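Local coordinates for protein multi-copper Oxidase CueO (Ochrobactrum, PDB 6EVG) that is a laccase-like multicopper oxidase that oxidises lignin model compounds and lignosulfonate, probably passing the electrons through copper to dioxygen, at residues 243-248 and 260-265; 231-236 and 296-301. All blocks are in the same frame, centred on the assembly; numbering follows the deposited sequence.

Contact 1. Residues 243-248 and 260-265; sequences LLVVAS and ERLTIS
Strand 243-248 and segment 260-265, which meet through Leu243, Val245 and Leu262, run broadly the same way in facing sheets of a cupredoxin-type beta sandwich, the fold of multicopper oxidase domains. They splay apart along their length: the CA atoms of Leu243 and Glu260 lie 6.2 Å from each other, those of Ser248 and Ser265 11.9 Å. Residues 243-248 form an inner strand of one sheet, hydrogen-bonded through their backbone to strands 269-275 and 251-259; residues 262-264 are the outermost strand of the other, beside strand 233-237. The touching side chains therefore pack sheet on sheet, and the contact is purely apolar.

Leu262 is the common partner. Its CG stands anti to the backbone N (chi1 174°), which carries the forked end across the gap toward Val245. Leu243 comes in from the start of its strand and crosses Leu262 obliquely, its CD1 resting 4.1 Å from Leu262 CB, at the root of that side chain rather than at its fork. His456, in a loop, touches both Val245 and Leu262, while Leu237 and Val274 pack on Leu243; all three residues are buried. Further along, Val246 and Ala247 both face Glu271 in a classic beta bulge, where the segments have already diverged. The second apolar touch joins two branch ends, Val245 CG2 and Leu262 CD1, 4.3 Å apart.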
loop_
_atom_site.group_PDB
_atom_site.type_symbol
_atom_site.label_atom_id
_atom_site.label_comp_id
_atom_site.label_asym_id
_atom_site.label_seq_id
_atom_site.Cartn_x
_atom_site.Cartn_y
_atom_site.Cartn_z
ATOM N N LEU A 243 6.143 5.429 18.411
ATOM C CA LEU A 243 5.164 5.559 17.342
ATOM C C LEU A 243 3.898 4.888 17.838
ATOM O O LEU A 243 3.888 3.641 17.966
ATOM C CB LEU A 243 5.649 4.985 16.034
ATOM C CG LEU A 243 7.085 5.350 15.562
ATOM C CD1 LEU A 243 7.398 4.528 14.326
ATOM C CD2 LEU A 243 7.420 6.791 15.593
ATOM N N LEU A 244 2.854 5.648 18.148
ATOM C CA LEU A 244 1.637 5.054 18.662
ATOM C C LEU A 244 0.770 4.608 17.463
ATOM O O LEU A 244 0.199 5.446 16.774
ATOM C CB LEU A 244 0.868 6.016 19.559
ATOM C CG LEU A 244 -0.460 5.455 20.111
ATOM C CD1 LEU A 244 -0.206 4.296 21.070
ATOM C CD2 LEU A 244 -1.207 6.553 20.797
ATOM N N VAL A 245 0.717 3.300 17.224
ATOM C CA VAL A 245 -0.019 2.822 16.043
ATOM C C VAL A 245 -1.499 2.785 16.365
ATOM O O VAL A 245 -1.924 2.085 17.304
ATOM C CB VAL A 245 0.474 1.436 15.597
ATOM C CG1 VAL A 245 -0.284 1.093 14.302
ATOM C CG2 VAL A 245 1.959 1.401 15.366
ATOM N N VAL A 246 -2.292 3.548 15.609
ATOM C CA VAL A 246 -3.714 3.614 15.811
ATOM C C VAL A 246 -4.522 2.897 14.713
ATOM O O VAL A 246 -5.716 2.650 14.958
ATOM C CB VAL A 246 -4.225 5.061 15.957
ATOM C CG1 VAL A 246 -3.626 5.710 17.199
ATOM C CG2 VAL A 246 -3.995 5.933 14.721
ATOM N N ALA A 247 -3.918 2.584 13.590
ATOM C CA ALA A 247 -4.672 1.945 12.489
ATOM C C ALA A 247 -3.691 1.296 11.558
ATOM O O ALA A 247 -2.546 1.690 11.413
ATOM C CB ALA A 247 -5.473 2.986 11.713
ATOM N N SER A 248 -4.224 0.267 10.849
ATOM C CA SER A 248 -3.547 -0.264 9.651
ATOM C C SER A 248 -4.538 -0.231 8.472
ATOM O O SER A 248 -5.470 0.587 8.493
ATOM C CB SER A 248 -2.903 -1.633 9.908
ATOM O OG SER A 248 -2.062 -2.033 8.820
ATOM N N GLU A 260 8.597 1.027 19.052
ATOM C CA GLU A 260 9.830 1.798 18.836
ATOM C C GLU A 260 10.337 1.733 17.420
ATOM O O GLU A 260 11.120 2.617 17.011
ATOM C CB GLU A 260 10.891 1.373 19.842
ATOM C CG GLU A 260 10.477 1.538 21.290
ATOM C CD GLU A 260 11.626 1.153 22.211
ATOM O OE1 GLU A 260 11.770 -0.076 22.502
ATOM O OE2 GLU A 260 12.388 2.058 22.552
ATOM N N ARG A 261 9.952 0.691 16.671
ATOM C CA ARG A 261 10.360 0.556 15.267
ATOM C C ARG A 261 9.198 -0.193 14.596
ATOM O O ARG A 261 8.601 -1.059 15.205
ATOM C CB ARG A 261 11.688 -0.166 15.098
ATOM C CG ARG A 261 12.176 -0.119 13.635
ATOM C CD ARG A 261 13.462 -0.775 13.439
ATOM N NE ARG A 261 14.594 -0.097 14.081
ATOM C CZ ARG A 261 15.494 0.658 13.438
ATOM N NH1 ARG A 261 15.290 1.060 12.189
ATOM N NH2 ARG A 261 16.611 1.024 14.053
ATOM N N LEU A 262 8.824 0.241 13.412
ATOM C CA LEU A 262 7.632 -0.247 12.703
ATOM C C LEU A 262 7.986 -0.781 11.315
ATOM O O LEU A 262 8.562 -0.075 10.517
ATOM C CB LEU A 262 6.642 0.902 12.577
ATOM C CG LEU A 262 5.380 0.613 11.721
ATOM C CD1 LEU A 262 4.512 -0.460 12.377
ATOM C CD2 LEU A 262 4.588 1.899 11.605
ATOM N N THR A 263 7.668 -2.060 11.067
ATOM C CA THR A 263 7.890 -2.629 9.726
ATOM C C THR A 263 6.695 -2.341 8.825
ATOM O O THR A 263 5.543 -2.575 9.256
ATOM C CB THR A 263 8.158 -4.130 9.794
ATOM O OG1 THR A 263 9.407 -4.327 10.503
ATOM C CG2 THR A 263 8.210 -4.785 8.439
ATOM N N ILE A 264 6.946 -1.885 7.612
ATOM C CA ILE A 264 5.912 -1.633 6.618
ATOM C C ILE A 264 6.390 -2.205 5.309
ATOM O O ILE A 264 7.412 -1.783 4.762
ATOM C CB ILE A 264 5.567 -0.138 6.489
ATOM C CG1 ILE A 264 5.458 0.587 7.821
ATOM C CG2 ILE A 264 4.302 0.049 5.672
ATOM C CD1 ILE A 264 5.328 2.009 7.789
ATOM N N SER A 265 5.626 -3.181 4.769
ATOM C CA SER A 265 5.957 -3.798 3.485
ATOM C C SER A 265 5.127 -3.157 2.372
ATOM O O SER A 265 4.128 -2.464 2.669
ATOM C CB SER A 265 5.753 -5.331 3.572
ATOM O OG SER A 265 4.410 -5.711 3.686
#

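Contact 2. Residues 231-236 and 296-301; sequences RNFHVR and LHLMRF
Leu298 gives up more surface here than any other residue of the two segments, pushing its forked end between Phe233 and Val235. All three belong to one sheet of the cupredoxin-type sandwich, on strands 295-303 and 233-237, which flank strand 282-287 and are both antiparallel to it. The contact thus bridges a whole intervening strand: the closest CA atoms, of Val235 and Leu298, are 8.8 Å apart, and side chains do all the touching.

The two methyls of Leu298 divide the work. CD1 reaches 3.8 Å from Val235 CG1, the two side chains crossing at about a right angle. CD2 lies 4.0 Å from Phe233 CE1, meeting the ring obliquely. Phe233 leaves its strand with CG anti to the carbonyl carbon (chi1 -67°), and the end of its ring, at CE1, comes nearer Leu298 than the start of the side chain does. One face of that ring carries Arg231 CG, 4.2 Å above the plane and offset toward the rim.

Leu203, from strand 202-205 of the facing sheet, packs on Leu298, Leu296 and Arg231. The guanidinium of Arg231 is held by a salt bridge from NE to Asp177 and by hydrogen bonds to the carbonyls of Gly200 and Gly288. Leu298 also shares a classic beta bulge with Met299, both facing Leu284. At the Arg231 end of the contact, Leu296 CD1 lies 4.4 Å from Arg231 NH1.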
loop_
_atom_site.group_PDB
_atom_site.type_symbol
_atom_site.label_atom_id
_atom_site.label_comp_id
_atom_site.label_asym_id
_atom_site.label_seq_id
_atom_site.Cartn_x
_atom_site.Cartn_y
_atom_site.Cartn_z
ATOM N N ARG A 231 11.166 -2.961 -1.582
ATOM C CA ARG A 231 11.836 -2.685 -0.320
ATOM C C ARG A 231 10.847 -2.714 0.830
ATOM O O ARG A 231 9.783 -2.074 0.748
ATOM C CB ARG A 231 12.482 -1.321 -0.376
ATOM C CG ARG A 231 13.204 -0.889 0.883
ATOM C CD ARG A 231 13.965 0.406 0.724
ATOM N NE ARG A 231 15.111 0.303 -0.149
ATOM C CZ ARG A 231 16.354 -0.004 0.236
ATOM N NH1 ARG A 231 16.606 -0.265 1.517
ATOM N NH2 ARG A 231 17.335 -0.030 -0.635
ATOM N N ASN A 232 11.219 -3.348 1.948
ATOM C CA ASN A 232 10.521 -3.226 3.219
ATOM C C ASN A 232 11.186 -2.115 4.022
ATOM O O ASN A 232 12.427 -1.987 4.046
ATOM C CB ASN A 232 10.576 -4.502 4.017
ATOM C CG ASN A 232 9.938 -5.657 3.288
ATOM O OD1 ASN A 232 8.824 -5.535 2.784
ATOM N ND2 ASN A 232 10.638 -6.799 3.228
ATOM N N PHE A 233 10.371 -1.277 4.679
ATOM C CA PHE A 233 10.885 -0.259 5.563
ATOM C C PHE A 233 10.716 -0.716 6.992
ATOM O O PHE A 233 9.753 -1.394 7.333
ATOM C CB PHE A 233 10.180 1.093 5.321
ATOM C CG PHE A 233 10.500 1.679 3.988
ATOM C CD1 PHE A 233 11.633 2.396 3.753
ATOM C CD2 PHE A 233 9.635 1.468 2.895
ATOM C CE1 PHE A 233 11.943 2.924 2.517
ATOM C CE2 PHE A 233 9.964 1.943 1.640
ATOM C CZ PHE A 233 11.093 2.681 1.446
ATOM N N HIS A 234 11.671 -0.316 7.869
ATOM C CA HIS A 234 11.635 -0.703 9.272
ATOM C C HIS A 234 11.978 0.607 10.010
ATOM O O HIS A 234 13.173 0.893 10.212
ATOM C CB HIS A 234 12.640 -1.822 9.566
ATOM C CG HIS A 234 12.524 -3.012 8.681
ATOM N ND1 HIS A 234 11.569 -3.999 8.855
ATOM C CD2 HIS A 234 13.255 -3.360 7.600
ATOM C CE1 HIS A 234 11.731 -4.913 7.894
ATOM N NE2 HIS A 234 12.757 -4.549 7.130
ATOM N N VAL A 235 10.960 1.389 10.335
ATOM C CA VAL A 235 11.166 2.797 10.628
ATOM C C VAL A 235 11.175 3.108 12.105
ATOM O O VAL A 235 10.362 2.582 12.871
ATOM C CB VAL A 235 10.159 3.721 9.890
ATOM C CG1 VAL A 235 10.193 3.499 8.395
ATOM C CG2 VAL A 235 8.783 3.602 10.403
ATOM N N ARG A 236 12.064 4.001 12.492
ATOM C CA ARG A 236 12.089 4.555 13.852
ATOM C C ARG A 236 12.351 6.042 13.736
ATOM O O ARG A 236 12.839 6.525 12.714
ATOM C CB ARG A 236 13.173 3.887 14.754
ATOM C CG ARG A 236 14.592 4.187 14.312
ATOM C CD ARG A 236 15.584 3.918 15.425
ATOM N NE ARG A 236 16.946 4.103 15.010
ATOM C CZ ARG A 236 17.945 4.465 15.782
ATOM N NH1 ARG A 236 17.745 4.848 17.026
ATOM N NH2 ARG A 236 19.157 4.578 15.248
ATOM N N LEU A 296 19.308 4.086 7.527
ATOM C CA LEU A 296 19.372 5.078 6.464
ATOM C C LEU A 296 18.372 6.204 6.774
ATOM O O LEU A 296 17.285 5.952 7.295
ATOM C CB LEU A 296 19.014 4.439 5.119
ATOM C CG LEU A 296 19.863 3.260 4.680
ATOM C CD1 LEU A 296 19.324 2.673 3.385
ATOM C CD2 LEU A 296 21.307 3.645 4.547
ATOM N N HIS A 297 18.745 7.421 6.401
ATOM C CA HIS A 297 17.898 8.590 6.602
ATOM C C HIS A 297 16.716 8.590 5.600
ATOM O O HIS A 297 16.920 8.426 4.385
ATOM C CB HIS A 297 18.721 9.844 6.377
ATOM C CG HIS A 297 17.996 11.108 6.668
ATOM N ND1 HIS A 297 17.815 11.593 7.940
ATOM C CD2 HIS A 297 17.408 11.992 5.827
ATOM C CE1 HIS A 297 17.131 12.732 7.850
ATOM N NE2 HIS A 297 16.886 13.001 6.585
ATOM N N LEU A 298 15.513 8.805 6.122
ATOM C CA LEU A 298 14.340 9.076 5.301
ATOM C C LEU A 298 13.999 10.550 5.208
ATOM O O LEU A 298 13.832 11.095 4.131
ATOM C CB LEU A 298 13.123 8.282 5.786
ATOM C CG LEU A 298 13.155 6.784 5.411
ATOM C CD1 LEU A 298 12.175 6.005 6.253
ATOM C CD2 LEU A 298 12.749 6.631 3.932
ATOM N N MET A 299 13.817 11.212 6.371
ATOM C CA MET A 299 13.386 12.592 6.406
ATOM C C MET A 299 13.609 13.173 7.790
ATOM O O MET A 299 13.926 12.412 8.727
ATOM C CB MET A 299 11.900 12.724 6.017
ATOM C CG MET A 299 10.968 12.049 6.987
ATOM S SD MET A 299 9.223 12.329 6.652
ATOM C CE MET A 299 9.062 14.047 7.010
ATOM N N ARG A 300 13.475 14.481 7.901
ATOM C CA ARG A 300 13.625 15.178 9.176
ATOM C C ARG A 300 12.345 15.883 9.563
ATOM O O ARG A 300 11.691 16.434 8.695
ATOM C CB ARG A 300 14.797 16.170 9.070
ATOM C CG ARG A 300 15.094 16.905 10.411
ATOM C CD ARG A 300 16.430 17.580 10.342
ATOM N NE ARG A 300 16.897 18.154 11.575
ATOM C CZ ARG A 300 17.458 17.532 12.639
ATOM N NH1 ARG A 300 17.493 16.223 12.751
ATOM N NH2 ARG A 300 17.937 18.269 13.654
ATOM N N PHE A 301 12.035 15.886 10.849
ATOM C CA PHE A 301 10.945 16.677 11.426
ATOM C C PHE A 301 11.576 17.772 12.290
ATOM O O PHE A 301 12.427 17.494 13.147
ATOM C CB PHE A 301 10.068 15.810 12.332
ATOM C CG PHE A 301 9.313 14.770 11.603
ATOM C CD1 PHE A 301 8.093 15.077 11.012
ATOM C CD2 PHE A 301 9.771 13.489 11.479
ATOM C CE1 PHE A 301 7.369 14.127 10.361
ATOM C CE2 PHE A 301 9.035 12.514 10.758
ATOM C CZ PHE A 301 7.832 12.857 10.228
#

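How the contacts relate
Contact 1 joins the two sheets of the sandwich, whereas contact 2 knits together strands of one of them; their centres are 12 Å apart. They share a sheet because strand 262-264 lies next to strand 233-237. Across that border, Val235 N and Leu262 O are 2.8 Å apart, a probable backbone hydrogen bond, and His234 ND1 probably bonds Thr263 OG1 at 2.7 Å. Leu262 also packs on Val235, so one apolar layer continues from Leu243 through to Leu298. Neither contact builds the copper site, whose ligands seen here are His434, Cys490 and His495; the side chain of Arg231, in contact 2, lies about 12 Å from a bound copper.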